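Local structure of VP24 (White spot syndrome virus, 5HLJ) at residues Asp12-Glu17 and Asn100-Ile105; Ile21-Asn26 and Gly39-Arg44; Leu112-Asn117 and Arg160-Ser165. The protein is a major envelope protein of the virus, probably held in the viral membrane by a transmembrane helix and built here as a beta-rich domain that assembles as three copies. One frame throughout, in Å; residues are numbered along the deposited sequence.

How the contacts relate
The three contacts illustrate how chemistry follows place in a beta-rich fold. Contact 1, whose centre lies about 19 Å from that of the chain, joins two loop segments, partly open to solvent, by one backbone bond and aliphatic stems against a tyrosine. Contact 2 is buried and made almost entirely by methyl groups, with no hydrogen bond between its segments. Contact 3, partly buried, is an antiparallel ladder carried by backbone bonds. Contacts 2 and 3 share a sheet, strand 19-28 lying beside strand 161-170, with Asn-22 OD1 2.6 Å from Ser-165 OG; both touch the third subunit. Contact 1 adjoins contact 2 in sequence only and is remote from contact 3, about 28 Å between centres.

Contact 1 (Asp12-Glu17 and Asn100-Ile105); sequences DAYPVE and NTKRDI
The N-terminal segment leading into strand 19-28 runs here beside the connection between strands 90-99 and 105-114, and Ala-13 and Lys-102 tie the two together. Lys-102 N donates to Ala-13 O over 2.9 Å in an almost straight bond (172° at the hydrogen). Next to it Tyr-14, its CG anti to the backbone N (chi1 -170°), swings its ring toward Arg-103 and is engaged from two directions. Arg-103 lays its CD over one face, 3.8 Å from the Tyr-14 ring centroid, as a CH-pi contact, whereas Lys-102 CB comes to the ring edge, 3.9 Å from Tyr-14 CD1. The guanidinium does not stack: its plane is turned 70° from the ring. Lys-102, extended beyond CG, passes alongside the Asp-12 carbonyl and brings CE within 3.2 Å of Asp-12 O. Lys-102 NZ remains 4.6 Å from Asp-12 OD1, beyond salt-bridge range. Thr-101 places CB 3.4 Å from Ala-13 O, while its hydroxyl bonds to Asn-99 and receives a weak bond from Arg-103 N. The contact thus relies on one directional backbone bond and on the aliphatic parts of two basic residues, with the Asp-12 and Lys-102 charges probably adding only a loose attraction.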
ATOM      1  N   ASP A  12      27.377  -5.637  -7.020  1.00112.06           N
ATOM      2  CA  ASP A  12      28.169  -4.959  -5.996  1.00114.08           C
ATOM      3  C   ASP A  12      27.307  -4.652  -4.755  1.00115.98           C
ATOM      4  O   ASP A  12      27.787  -4.751  -3.611  1.00112.76           O
ATOM      5  CB  ASP A  12      28.796  -3.673  -6.575  1.00114.84           C
ATOM      6  CG  ASP A  12      29.485  -2.810  -5.513  1.00121.15           C
ATOM      7  OD1 ASP A  12      30.621  -3.163  -5.100  1.00122.27           O
ATOM      8  OD2 ASP A  12      28.908  -1.767  -5.115  1.00116.96           O
ATOM      9  N   ALA A  13      26.034  -4.316  -4.991  1.00106.39           N
ATOM     10  CA  ALA A  13      25.112  -3.873  -3.939  1.00103.29           C
ATOM     11  C   ALA A  13      24.723  -4.986  -2.952  1.00100.65           C
ATOM     12  O   ALA A  13      24.348  -6.097  -3.364  1.00 95.05           O
ATOM     13  CB  ALA A  13      23.850  -3.270  -4.573  1.00 85.87           C
ATOM     14  N   TYR A  14      24.809  -4.677  -1.655  1.00102.07           N
ATOM     15  CA  TYR A  14      24.401  -5.608  -0.597  1.00104.45           C
ATOM     16  C   TYR A  14      23.318  -4.983   0.304  1.00101.84           C
ATOM     17  O   TYR A  14      23.630  -4.418   1.359  1.00102.87           O
ATOM     18  CB  TYR A  14      25.610  -6.035   0.249  1.00103.75           C
ATOM     19  CG  TYR A  14      25.310  -7.170   1.203  1.00101.34           C
ATOM     20  CD1 TYR A  14      25.516  -8.493   0.823  1.00101.67           C
ATOM     21  CD2 TYR A  14      24.807  -6.922   2.479  1.00103.37           C
ATOM     22  CE1 TYR A  14      25.236  -9.539   1.691  1.00104.59           C
ATOM     23  CE2 TYR A  14      24.521  -7.960   3.351  1.00101.17           C
ATOM     24  CZ  TYR A  14      24.741  -9.263   2.953  1.00106.58           C
ATOM     25  OH  TYR A  14      24.454 -10.300   3.816  1.00111.24           O
ATOM     26  N   PRO A  15      22.040  -5.102  -0.103  1.00 98.64           N
ATOM     27  CA  PRO A  15      20.940  -4.404   0.580  1.00 93.29           C
ATOM     28  C   PRO A  15      20.630  -4.945   1.969  1.00 93.39           C
ATOM     29  O   PRO A  15      20.649  -6.161   2.185  1.00 96.02           O
ATOM     30  CB  PRO A  15      19.757  -4.624  -0.356  1.00 87.97           C
ATOM     31  CG  PRO A  15      20.090  -5.880  -1.122  1.00 90.88           C
ATOM     32  CD  PRO A  15      21.579  -5.873  -1.276  1.00 95.35           C
ATOM     33  N   VAL A  16      20.325  -4.046   2.897  1.00 92.48           N
ATOM     34  CA  VAL A  16      20.002  -4.455   4.256  1.00 90.85           C
ATOM     35  C   VAL A  16      18.691  -3.818   4.741  1.00 90.35           C
ATOM     36  O   VAL A  16      18.216  -4.112   5.840  1.00 92.56           O
ATOM     37  CB  VAL A  16      21.171  -4.120   5.227  1.00 98.66           C
ATOM     38  CG1 VAL A  16      22.315  -5.129   5.055  1.00 92.26           C
ATOM     39  CG2 VAL A  16      21.669  -2.691   5.020  1.00 92.70           C
ATOM     40  N   GLU A  17      18.105  -2.958   3.907  1.00 90.09           N
ATOM     41  CA  GLU A  17      16.797  -2.358   4.196  1.00 89.36           C
ATOM     42  C   GLU A  17      15.830  -2.424   3.022  1.00 81.94           C
ATOM     43  O   GLU A  17      16.242  -2.528   1.866  1.00 81.80           O
ATOM     44  CB  GLU A  17      16.942  -0.893   4.602  1.00 92.56           C
ATOM     45  CG  GLU A  17      17.077  -0.660   6.087  1.00101.40           C
ATOM     46  CD  GLU A  17      18.315   0.146   6.419  1.00108.37           C
ATOM     47  OE1 GLU A  17      18.681   0.199   7.606  1.00112.78           O
ATOM     48  OE2 GLU A  17      18.929   0.726   5.491  1.00107.47           O
ATOM     49  N   ASN A 100      21.294  -8.792 -10.192  1.00 69.11           N
ATOM     50  CA  ASN A 100      22.743  -8.891 -10.152  1.00 66.22           C
ATOM     51  C   ASN A 100      23.315  -8.140  -8.947  1.00 68.32           C
ATOM     52  O   ASN A 100      24.348  -7.493  -9.054  1.00 70.38           O
ATOM     53  CB  ASN A 100      23.354  -8.357 -11.453  1.00 70.71           C
ATOM     54  CG  ASN A 100      24.757  -8.905 -11.713  1.00 73.96           C
ATOM     55  OD1 ASN A 100      25.195  -9.881 -11.086  1.00 70.09           O
ATOM     56  ND2 ASN A 100      25.456  -8.289 -12.647  1.00 65.23           N
ATOM     57  N   THR A 101      22.620  -8.218  -7.815  1.00 67.92           N
ATOM     58  CA  THR A 101      23.149  -7.759  -6.540  1.00 71.78           C
ATOM     59  C   THR A 101      23.737  -8.970  -5.809  1.00 73.30           C
ATOM     60  O   THR A 101      23.738 -10.084  -6.335  1.00 69.94           O
ATOM     61  CB  THR A 101      22.066  -7.073  -5.655  1.00 71.95           C
ATOM     62  OG1 THR A 101      21.171  -8.056  -5.116  1.00 69.68           O
ATOM     63  CG2 THR A 101      21.266  -6.050  -6.449  1.00 64.68           C
ATOM     64  N   LYS A 102      24.234  -8.760  -4.600  1.00 73.09           N
ATOM     65  CA  LYS A 102      24.847  -9.849  -3.850  1.00 76.95           C
ATOM     66  C   LYS A 102      23.847 -10.619  -2.985  1.00 76.53           C
ATOM     67  O   LYS A 102      24.229 -11.547  -2.279  1.00 77.00           O
ATOM     68  CB  LYS A 102      25.974  -9.313  -2.967  1.00 85.42           C
ATOM     69  CG  LYS A 102      27.173  -8.750  -3.725  1.00 94.45           C
ATOM     70  CD  LYS A 102      28.195  -8.177  -2.746  1.00107.16           C
ATOM     71  CE  LYS A 102      29.398  -7.558  -3.452  1.00115.88           C
ATOM     72  NZ  LYS A 102      30.347  -6.924  -2.479  1.00112.99           N
ATOM     73  N   ARG A 103      22.569 -10.251  -3.032  1.00 73.78           N
ATOM     74  CA  ARG A 103      21.576 -10.974  -2.235  1.00 74.82           C
ATOM     75  C   ARG A 103      20.256 -11.195  -2.944  1.00 70.23           C
ATOM     76  O   ARG A 103      19.883 -10.451  -3.843  1.00 70.04           O
ATOM     77  CB  ARG A 103      21.301 -10.250  -0.923  1.00 76.47           C
ATOM     78  CG  ARG A 103      22.268 -10.612   0.168  1.00 89.34           C
ATOM     79  CD  ARG A 103      21.820 -10.090   1.522  1.00 97.91           C
ATOM     80  NE  ARG A 103      20.467 -10.486   1.912  1.00 90.17           N
ATOM     81  CZ  ARG A 103      20.014 -10.390   3.161  1.00 91.11           C
ATOM     82  NH1 ARG A 103      20.803  -9.913   4.111  1.00 92.27           N
ATOM     83  NH2 ARG A 103      18.782 -10.772   3.470  1.00 94.85           N
ATOM     84  N   ASP A 104      19.567 -12.247  -2.522  1.00 70.04           N
ATOM     85  CA  ASP A 104      18.170 -12.441  -2.864  1.00 68.79           C
ATOM     86  C   ASP A 104      17.343 -11.219  -2.456  1.00 69.50           C
ATOM     87  O   ASP A 104      17.605 -10.593  -1.426  1.00 68.31           O
ATOM     88  CB  ASP A 104      17.630 -13.691  -2.178  1.00 66.93           C
ATOM     89  CG  ASP A 104      18.141 -14.979  -2.815  1.00 66.73           C
ATOM     90  OD1 ASP A 104      17.815 -16.064  -2.286  1.00 72.09           O
ATOM     91  OD2 ASP A 104      18.826 -14.918  -3.862  1.00 68.22           O
ATOM     92  N   ILE A 105      16.356 -10.885  -3.281  1.00 64.99           N
ATOM     93  CA  ILE A 105      15.434  -9.789  -3.016  1.00 64.27           C
ATOM     94  C   ILE A 105      14.005 -10.298  -3.072  1.00 63.45           C
ATOM     95  O   ILE A 105      13.659 -11.040  -3.988  1.00 64.61           O
ATOM     96  CB  ILE A 105      15.589  -8.665  -4.043  1.00 65.27           C
ATOM     97  CG1 ILE A 105      16.995  -8.071  -3.975  1.00 65.88           C
ATOM     98  CG2 ILE A 105      14.511  -7.613  -3.847  1.00 64.19           C
ATOM     99  CD1 ILE A 105      17.285  -7.144  -5.110  1.00 62.48           C
TER

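Contact 2 (Ile21-Asn26 and Gly39-Arg44); sequences INLTIN and GTLQTR
Leu-41 points its side chain toward Ile-21, and this pair forms the centre of the contact. With CG anti to the backbone N (chi1 169°), Leu-41 reaches over so that CD2 meets Ile-21 CG2 at 3.6 Å, the two side chains approaching each other at a slant. Leu-41 CD2 also lies 4.1 Å from Asn-22 N and, more loosely, 4.4 Å from Leu-23 CD2; one branch of Leu-41 therefore spans the beginning of segment 21-26. Ile-21 divides its two arms between two partners. Its CG2 serves Leu-41, while CG1, beside the backbone N (chi1 -53°), carries Ile-21 CD1 to Thr-43 CG2 at 3.7 Å. Thr-43 thus offers its methyl to the isoleucine, and its hydroxyl is engaged with Gly-47 and Tyr-46 in the loop before strand 48-51. No hydrogen bond links the two segments, whose strand axes come no nearer than 8.8 Å although they run antiparallel at 167°. Leu-174 and Phe-175 of the third subunit pack on Leu-41 and Leu-23 respectively, and Gly-39 and Thr-40 join an antiparallel ladder with a strand of that subunit. The arrangement is that of a beta hairpin whose arms, still bonded nearer the turn through Thr-24 with Val-37 and Asn-26 with Asn-35, splay apart at their open end, where Ile-21, Leu-41 and the Thr-43 methyl meet.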
ATOM      1  N   ILE A  21      10.344   1.154  -5.063  1.00 65.51           N
ATOM      2  CA  ILE A  21      10.788   1.406  -6.431  1.00 65.23           C
ATOM      3  C   ILE A  21       9.609   1.984  -7.203  1.00 65.58           C
ATOM      4  O   ILE A  21       8.596   1.308  -7.359  1.00 68.90           O
ATOM      5  CB  ILE A  21      11.270   0.090  -7.118  1.00 67.58           C
ATOM      6  CG1 ILE A  21      12.323  -0.627  -6.258  1.00 72.95           C
ATOM      7  CG2 ILE A  21      11.795   0.336  -8.514  1.00 60.68           C
ATOM      8  CD1 ILE A  21      13.476   0.256  -5.828  1.00 68.43           C
ATOM      9  N   ASN A  22       9.710   3.223  -7.670  1.00 64.17           N
ATOM     10  CA  ASN A  22       8.599   3.834  -8.403  1.00 63.35           C
ATOM     11  C   ASN A  22       8.908   3.894  -9.897  1.00 67.35           C
ATOM     12  O   ASN A  22       9.853   4.563 -10.315  1.00 63.56           O
ATOM     13  CB  ASN A  22       8.287   5.237  -7.869  1.00 65.40           C
ATOM     14  CG  ASN A  22       7.785   5.222  -6.421  1.00 74.47           C
ATOM     15  OD1 ASN A  22       6.696   4.731  -6.142  1.00 75.63           O
ATOM     16  ND2 ASN A  22       8.582   5.768  -5.500  1.00 74.02           N
ATOM     17  N   LEU A  23       8.114   3.174 -10.685  1.00 63.87           N
ATOM     18  CA  LEU A  23       8.293   3.092 -12.128  1.00 61.90           C
ATOM     19  C   LEU A  23       7.022   3.499 -12.870  1.00 67.74           C
ATOM     20  O   LEU A  23       5.930   3.534 -12.297  1.00 71.03           O
ATOM     21  CB  LEU A  23       8.676   1.672 -12.543  1.00 63.47           C
ATOM     22  CG  LEU A  23       9.953   1.077 -11.957  1.00 66.61           C
ATOM     23  CD1 LEU A  23      10.145  -0.311 -12.512  1.00 65.36           C
ATOM     24  CD2 LEU A  23      11.159   1.965 -12.275  1.00 63.05           C
ATOM     25  N   THR A  24       7.165   3.769 -14.159  1.00 66.95           N
ATOM     26  CA  THR A  24       6.030   4.117 -14.996  1.00 71.33           C
ATOM     27  C   THR A  24       5.674   2.963 -15.930  1.00 67.15           C
ATOM     28  O   THR A  24       6.560   2.298 -16.450  1.00 68.62           O
ATOM     29  CB  THR A  24       6.333   5.401 -15.793  1.00 71.85           C
ATOM     30  OG1 THR A  24       6.510   6.478 -14.867  1.00 79.54           O
ATOM     31  CG2 THR A  24       5.195   5.751 -16.698  1.00 74.30           C
ATOM     32  N   ILE A  25       4.380   2.705 -16.113  1.00 68.48           N
ATOM     33  CA  ILE A  25       3.923   1.641 -17.015  1.00 66.27           C
ATOM     34  C   ILE A  25       2.685   2.047 -17.811  1.00 71.57           C
ATOM     35  O   ILE A  25       1.865   2.856 -17.351  1.00 73.86           O
ATOM     36  CB  ILE A  25       3.565   0.326 -16.270  1.00 67.60           C
ATOM     37  CG1 ILE A  25       2.408   0.564 -15.302  1.00 67.32           C
ATOM     38  CG2 ILE A  25       4.782  -0.302 -15.582  1.00 65.74           C
ATOM     39  CD1 ILE A  25       2.058  -0.642 -14.458  1.00 66.29           C
ATOM     40  N   ASN A  26       2.543   1.466 -19.001  1.00 70.37           N
ATOM     41  CA  ASN A  26       1.354   1.680 -19.820  1.00 70.63           C
ATOM     42  C   ASN A  26       0.629   0.375 -20.139  1.00 69.92           C
ATOM     43  O   ASN A  26       1.257  -0.650 -20.370  1.00 69.24           O
ATOM     44  CB  ASN A  26       1.716   2.390 -21.130  1.00 73.71           C
ATOM     45  CG  ASN A  26       2.213   3.804 -20.910  1.00 73.46           C
ATOM     46  OD1 ASN A  26       1.469   4.671 -20.466  1.00 77.69           O
ATOM     47  ND2 ASN A  26       3.477   4.044 -21.231  1.00 70.82           N
ATOM     48  N   GLY A  39      14.126   3.338 -18.949  1.00 68.26           N
ATOM     49  CA  GLY A  39      14.797   4.390 -18.210  1.00 65.64           C
ATOM     50  C   GLY A  39      15.569   3.775 -17.067  1.00 71.31           C
ATOM     51  O   GLY A  39      15.762   2.556 -17.034  1.00 70.07           O
ATOM     52  N   THR A  40      16.003   4.611 -16.125  1.00 71.82           N
ATOM     53  CA  THR A  40      16.845   4.163 -15.020  1.00 67.18           C
ATOM     54  C   THR A  40      16.408   4.808 -13.722  1.00 69.72           C
ATOM     55  O   THR A  40      15.718   5.833 -13.710  1.00 69.52           O
ATOM     56  CB  THR A  40      18.347   4.485 -15.254  1.00 70.91           C
ATOM     57  OG1 THR A  40      18.498   5.883 -15.501  1.00 74.24           O
ATOM     58  CG2 THR A  40      18.901   3.718 -16.448  1.00 66.21           C
ATOM     59  N   LEU A  41      16.811   4.197 -12.621  1.00 66.35           N
ATOM     60  CA  LEU A  41      16.465   4.709 -11.302  1.00 70.76           C
ATOM     61  C   LEU A  41      17.593   4.383 -10.350  1.00 69.69           C
ATOM     62  O   LEU A  41      17.961   3.225 -10.197  1.00 69.11           O
ATOM     63  CB  LEU A  41      15.142   4.112 -10.796  1.00 71.06           C
ATOM     64  CG  LEU A  41      14.743   4.334  -9.323  1.00 72.57           C
ATOM     65  CD1 LEU A  41      14.454   5.798  -9.001  1.00 70.05           C
ATOM     66  CD2 LEU A  41      13.544   3.482  -8.962  1.00 67.87           C
ATOM     67  N   GLN A  42      18.159   5.416  -9.738  1.00 69.56           N
ATOM     68  CA  GLN A  42      19.170   5.230  -8.715  1.00 68.60           C
ATOM     69  C   GLN A  42      18.498   4.982  -7.362  1.00 70.16           C
ATOM     70  O   GLN A  42      17.749   5.817  -6.870  1.00 75.94           O
ATOM     71  CB  GLN A  42      20.088   6.446  -8.646  1.00 71.98           C
ATOM     72  CG  GLN A  42      21.249   6.250  -7.697  1.00 73.99           C
ATOM     73  CD  GLN A  42      22.141   5.114  -8.134  1.00 80.75           C
ATOM     74  OE1 GLN A  42      22.548   5.041  -9.304  1.00 84.35           O
ATOM     75  NE2 GLN A  42      22.438   4.201  -7.207  1.00 79.70           N
ATOM     76  N   THR A  43      18.731   3.820  -6.771  1.00 72.62           N
ATOM     77  CA  THR A  43      18.149   3.528  -5.467  1.00 70.30           C
ATOM     78  C   THR A  43      19.209   3.739  -4.396  1.00 72.05           C
ATOM     79  O   THR A  43      20.397   3.855  -4.715  1.00 66.27           O
ATOM     80  CB  THR A  43      17.603   2.085  -5.394  1.00 71.66           C
ATOM     81  OG1 THR A  43      18.700   1.159  -5.286  1.00 66.55           O
ATOM     82  CG2 THR A  43      16.752   1.769  -6.629  1.00 67.09           C
ATOM     83  N   ARG A  44      18.791   3.780  -3.133  1.00 71.42           N
ATOM     84  CA  ARG A  44      19.760   3.914  -2.055  1.00 71.75           C
ATOM     85  C   ARG A  44      20.315   2.558  -1.624  1.00 70.31           C
ATOM     86  O   ARG A  44      21.462   2.471  -1.221  1.00 77.46           O
ATOM     87  CB  ARG A  44      19.163   4.647  -0.840  1.00 74.16           C
ATOM     88  CG  ARG A  44      18.085   5.680  -1.160  1.00 80.43           C
ATOM     89  CD  ARG A  44      17.667   6.499   0.092  1.00 86.00           C
ATOM     90  NE  ARG A  44      17.854   5.767   1.353  1.00 98.99           N
ATOM     91  CZ  ARG A  44      16.950   4.949   1.906  1.00 99.69           C
ATOM     92  NH1 ARG A  44      15.769   4.729   1.310  1.00 86.29           N
ATOM     93  NH2 ARG A  44      17.232   4.335   3.060  1.00 93.76           N
TER

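Contact 3 (Leu112-Asn117 and Arg160-Ser165); sequences LSPGLN and RHYLLS
Ser-113 and Leu-163 form the hydrogen-bonded pair of an antiparallel beta ladder in which strands 105-114 and 161-170 run side by side within the large mixed sheet. Backbone bonding is reciprocal at this pair: Ser-113 N donates to Leu-163 O at 3.0 Å, and Leu-163 N returns a bond to Ser-113 O at 2.7 Å that is nearly straight (171°). Leu-112 with Leu-164 and Pro-114 with Tyr-162 are the flanking non-hydrogen-bonded pairs. Beyond Pro-114, whose ring nitrogen has no hydrogen to give, Gly-115 N continues the bonding to His-161 O at 2.7 Å, approaching from above the carbonyl plane. CA-H...O contacts from Leu-112 to Leu-163 O, Tyr-162 to Ser-113 O and Pro-114 to His-161 O supplement these bonds.

The apolar contacts gather round Leu-112 and Tyr-162. Leu-112 splits its two methyls, CD2 meeting Leu-164 CD1 at 3.8 Å and CD1 meeting Tyr-162 CD2 at 4.1 Å; the leucine and tyrosine side chains cross at about a right angle. Phe-147 covers both leucines. With CG beside its backbone N (chi1 -78°), Tyr-162 turns its ring to the Pro-114 side, and Pro-114 CB is 3.8 Å from Tyr-162 CE2. Gly-115 CA approaches the His-161 ring obliquely, 3.7 Å from His-161 CD2.

The polar side chains find partners beyond these two segments, or next door in the chain. His-161 ND1 bonds to Asn-26 on the neighbouring strand, and Phe-132 N of the third subunit bonds to Ser-113 OG. That serine hydroxyl, Ser-113 OG, itself donates to Pro-114 O over 2.9 Å, tilted 30° from the carbonyl plane.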
ATOM      1  N   LEU A 112      -0.693   0.533  -7.626  1.00 62.00           N
ATOM      2  CA  LEU A 112      -0.820   1.296  -8.849  1.00 60.33           C
ATOM      3  C   LEU A 112      -1.579   2.571  -8.602  1.00 64.13           C
ATOM      4  O   LEU A 112      -2.533   2.607  -7.828  1.00 62.77           O
ATOM      5  CB  LEU A 112      -1.580   0.521  -9.937  1.00 64.71           C
ATOM      6  CG  LEU A 112      -1.035  -0.644 -10.746  1.00 70.55           C
ATOM      7  CD1 LEU A 112      -2.097  -0.966 -11.780  1.00 68.25           C
ATOM      8  CD2 LEU A 112       0.294  -0.320 -11.421  1.00 62.62           C
ATOM      9  N   SER A 113      -1.175   3.602  -9.315  1.00 62.27           N
ATOM     10  CA  SER A 113      -1.958   4.800  -9.434  1.00 62.23           C
ATOM     11  C   SER A 113      -2.071   5.090 -10.926  1.00 62.57           C
ATOM     12  O   SER A 113      -1.096   4.913 -11.654  1.00 65.71           O
ATOM     13  CB  SER A 113      -1.294   5.956  -8.686  1.00 59.71           C
ATOM     14  OG  SER A 113      -1.826   7.208  -9.100  1.00 64.82           O
ATOM     15  N   PRO A 114      -3.250   5.523 -11.392  1.00 62.17           N
ATOM     16  CA  PRO A 114      -3.293   6.059 -12.761  1.00 64.65           C
ATOM     17  C   PRO A 114      -2.378   7.267 -12.857  1.00 63.37           C
ATOM     18  O   PRO A 114      -2.212   7.955 -11.844  1.00 65.57           O
ATOM     19  CB  PRO A 114      -4.758   6.459 -12.950  1.00 59.48           C
ATOM     20  CG  PRO A 114      -5.266   6.709 -11.534  1.00 58.71           C
ATOM     21  CD  PRO A 114      -4.533   5.691 -10.685  1.00 64.64           C
ATOM     22  N   GLY A 115      -1.759   7.487 -14.013  1.00 63.21           N
ATOM     23  CA  GLY A 115      -1.035   8.721 -14.271  1.00 61.75           C
ATOM     24  C   GLY A 115      -2.008   9.784 -14.773  1.00 67.59           C
ATOM     25  O   GLY A 115      -3.190   9.498 -14.981  1.00 66.96           O
ATOM     26  N   LEU A 116      -1.530  11.015 -14.947  1.00 68.80           N
ATOM     27  CA  LEU A 116      -2.365  12.086 -15.489  1.00 70.53           C
ATOM     28  C   LEU A 116      -2.558  11.862 -16.979  1.00 72.08           C
ATOM     29  O   LEU A 116      -1.657  11.363 -17.649  1.00 75.75           O
ATOM     30  CB  LEU A 116      -1.734  13.459 -15.230  1.00 70.56           C
ATOM     31  CG  LEU A 116      -1.675  13.882 -13.759  1.00 70.48           C
ATOM     32  CD1 LEU A 116      -0.793  15.109 -13.585  1.00 64.34           C
ATOM     33  CD2 LEU A 116      -3.074  14.113 -13.183  1.00 63.82           C
ATOM     34  N   ASN A 117      -3.726  12.211 -17.505  1.00 77.06           N
ATOM     35  CA  ASN A 117      -3.954  12.050 -18.939  1.00 76.53           C
ATOM     36  C   ASN A 117      -3.410  13.247 -19.704  1.00 79.22           C
ATOM     37  O   ASN A 117      -2.607  14.019 -19.171  1.00 80.63           O
ATOM     38  CB  ASN A 117      -5.444  11.819 -19.257  1.00 77.27           C
ATOM     39  CG  ASN A 117      -6.351  12.991 -18.860  1.00 79.07           C
ATOM     40  OD1 ASN A 117      -5.918  14.135 -18.709  1.00 80.79           O
ATOM     41  ND2 ASN A 117      -7.636  12.694 -18.708  1.00 78.43           N
ATOM     42  N   ARG A 160      -4.544   4.619 -20.422  1.00 69.01           N
ATOM     43  CA  ARG A 160      -3.617   3.506 -20.240  1.00 70.26           C
ATOM     44  C   ARG A 160      -2.405   3.797 -19.345  1.00 71.55           C
ATOM     45  O   ARG A 160      -1.612   2.898 -19.074  1.00 68.22           O
ATOM     46  CB  ARG A 160      -3.103   3.035 -21.602  1.00 76.41           C
ATOM     47  CG  ARG A 160      -2.181   4.031 -22.284  1.00 73.17           C
ATOM     48  CD  ARG A 160      -1.787   3.525 -23.657  1.00 84.92           C
ATOM     49  NE  ARG A 160      -0.412   3.877 -23.992  1.00 93.24           N
ATOM     50  CZ  ARG A 160      -0.063   4.821 -24.856  1.00 98.03           C
ATOM     51  NH1 ARG A 160      -0.998   5.510 -25.504  1.00100.89           N
ATOM     52  NH2 ARG A 160       1.227   5.059 -25.080  1.00 96.07           N
ATOM     53  N   HIS A 161      -2.250   5.040 -18.901  1.00 67.56           N
ATOM     54  CA  HIS A 161      -1.033   5.434 -18.207  1.00 70.40           C
ATOM     55  C   HIS A 161      -1.075   5.164 -16.702  1.00 71.70           C
ATOM     56  O   HIS A 161      -1.973   5.647 -16.019  1.00 67.71           O
ATOM     57  CB  HIS A 161      -0.760   6.913 -18.452  1.00 72.97           C
ATOM     58  CG  HIS A 161       0.637   7.324 -18.110  1.00 83.47           C
ATOM     59  ND1 HIS A 161       1.745   6.681 -18.622  1.00 82.94           N
ATOM     60  CD2 HIS A 161       1.108   8.316 -17.315  1.00 80.73           C
ATOM     61  CE1 HIS A 161       2.838   7.264 -18.166  1.00 81.13           C
ATOM     62  NE2 HIS A 161       2.478   8.258 -17.365  1.00 86.51           N
ATOM     63  N   TYR A 162      -0.106   4.398 -16.193  1.00 64.15           N
ATOM     64  CA  TYR A 162      -0.080   4.057 -14.771  1.00 67.06           C
ATOM     65  C   TYR A 162       1.286   4.242 -14.122  1.00 65.63           C
ATOM     66  O   TYR A 162       2.322   4.219 -14.789  1.00 66.23           O
ATOM     67  CB  TYR A 162      -0.576   2.612 -14.558  1.00 60.03           C
ATOM     68  CG  TYR A 162      -2.076   2.578 -14.647  1.00 66.51           C
ATOM     69  CD1 TYR A 162      -2.733   2.493 -15.891  1.00 67.72           C
ATOM     70  CD2 TYR A 162      -2.849   2.700 -13.507  1.00 61.22           C
ATOM     71  CE1 TYR A 162      -4.132   2.520 -15.973  1.00 60.78           C
ATOM     72  CE2 TYR A 162      -4.224   2.726 -13.577  1.00 65.87           C
ATOM     73  CZ  TYR A 162      -4.865   2.638 -14.807  1.00 64.36           C
ATOM     74  OH  TYR A 162      -6.239   2.667 -14.824  1.00 66.13           O
ATOM     75  N   LEU A 163       1.254   4.449 -12.808  1.00 66.68           N
ATOM     76  CA  LEU A 163       2.452   4.564 -11.981  1.00 65.02           C
ATOM     77  C   LEU A 163       2.511   3.342 -11.103  1.00 64.68           C
ATOM     78  O   LEU A 163       1.525   2.988 -10.466  1.00 65.85           O
ATOM     79  CB  LEU A 163       2.421   5.833 -11.136  1.00 62.95           C
ATOM     80  CG  LEU A 163       2.084   7.106 -11.917  1.00 66.93           C
ATOM     81  CD1 LEU A 163       1.910   8.324 -10.995  1.00 64.51           C
ATOM     82  CD2 LEU A 163       3.186   7.344 -12.938  1.00 66.09           C
ATOM     83  N   LEU A 164       3.663   2.686 -11.085  1.00 64.31           N
ATOM     84  CA  LEU A 164       3.812   1.428 -10.384  1.00 63.82           C
ATOM     85  C   LEU A 164       4.729   1.586  -9.178  1.00 64.21           C
ATOM     86  O   LEU A 164       5.843   2.080  -9.301  1.00 64.98           O
ATOM     87  CB  LEU A 164       4.369   0.370 -11.341  1.00 68.20           C
ATOM     88  CG  LEU A 164       4.826  -0.981 -10.768  1.00 69.67           C
ATOM     89  CD1 LEU A 164       3.643  -1.799 -10.243  1.00 63.61           C
ATOM     90  CD2 LEU A 164       5.611  -1.775 -11.825  1.00 66.94           C
ATOM     91  N   SER A 165       4.251   1.175  -8.014  1.00 60.29           N
ATOM     92  CA  SER A 165       5.091   1.120  -6.831  1.00 64.71           C
ATOM     93  C   SER A 165       5.391  -0.317  -6.448  1.00 64.05           C
ATOM     94  O   SER A 165       4.475  -1.114  -6.264  1.00 65.81           O
ATOM     95  CB  SER A 165       4.434   1.833  -5.650  1.00 63.98           C
ATOM     96  OG  SER A 165       4.571   3.232  -5.757  1.00 76.01           O
TER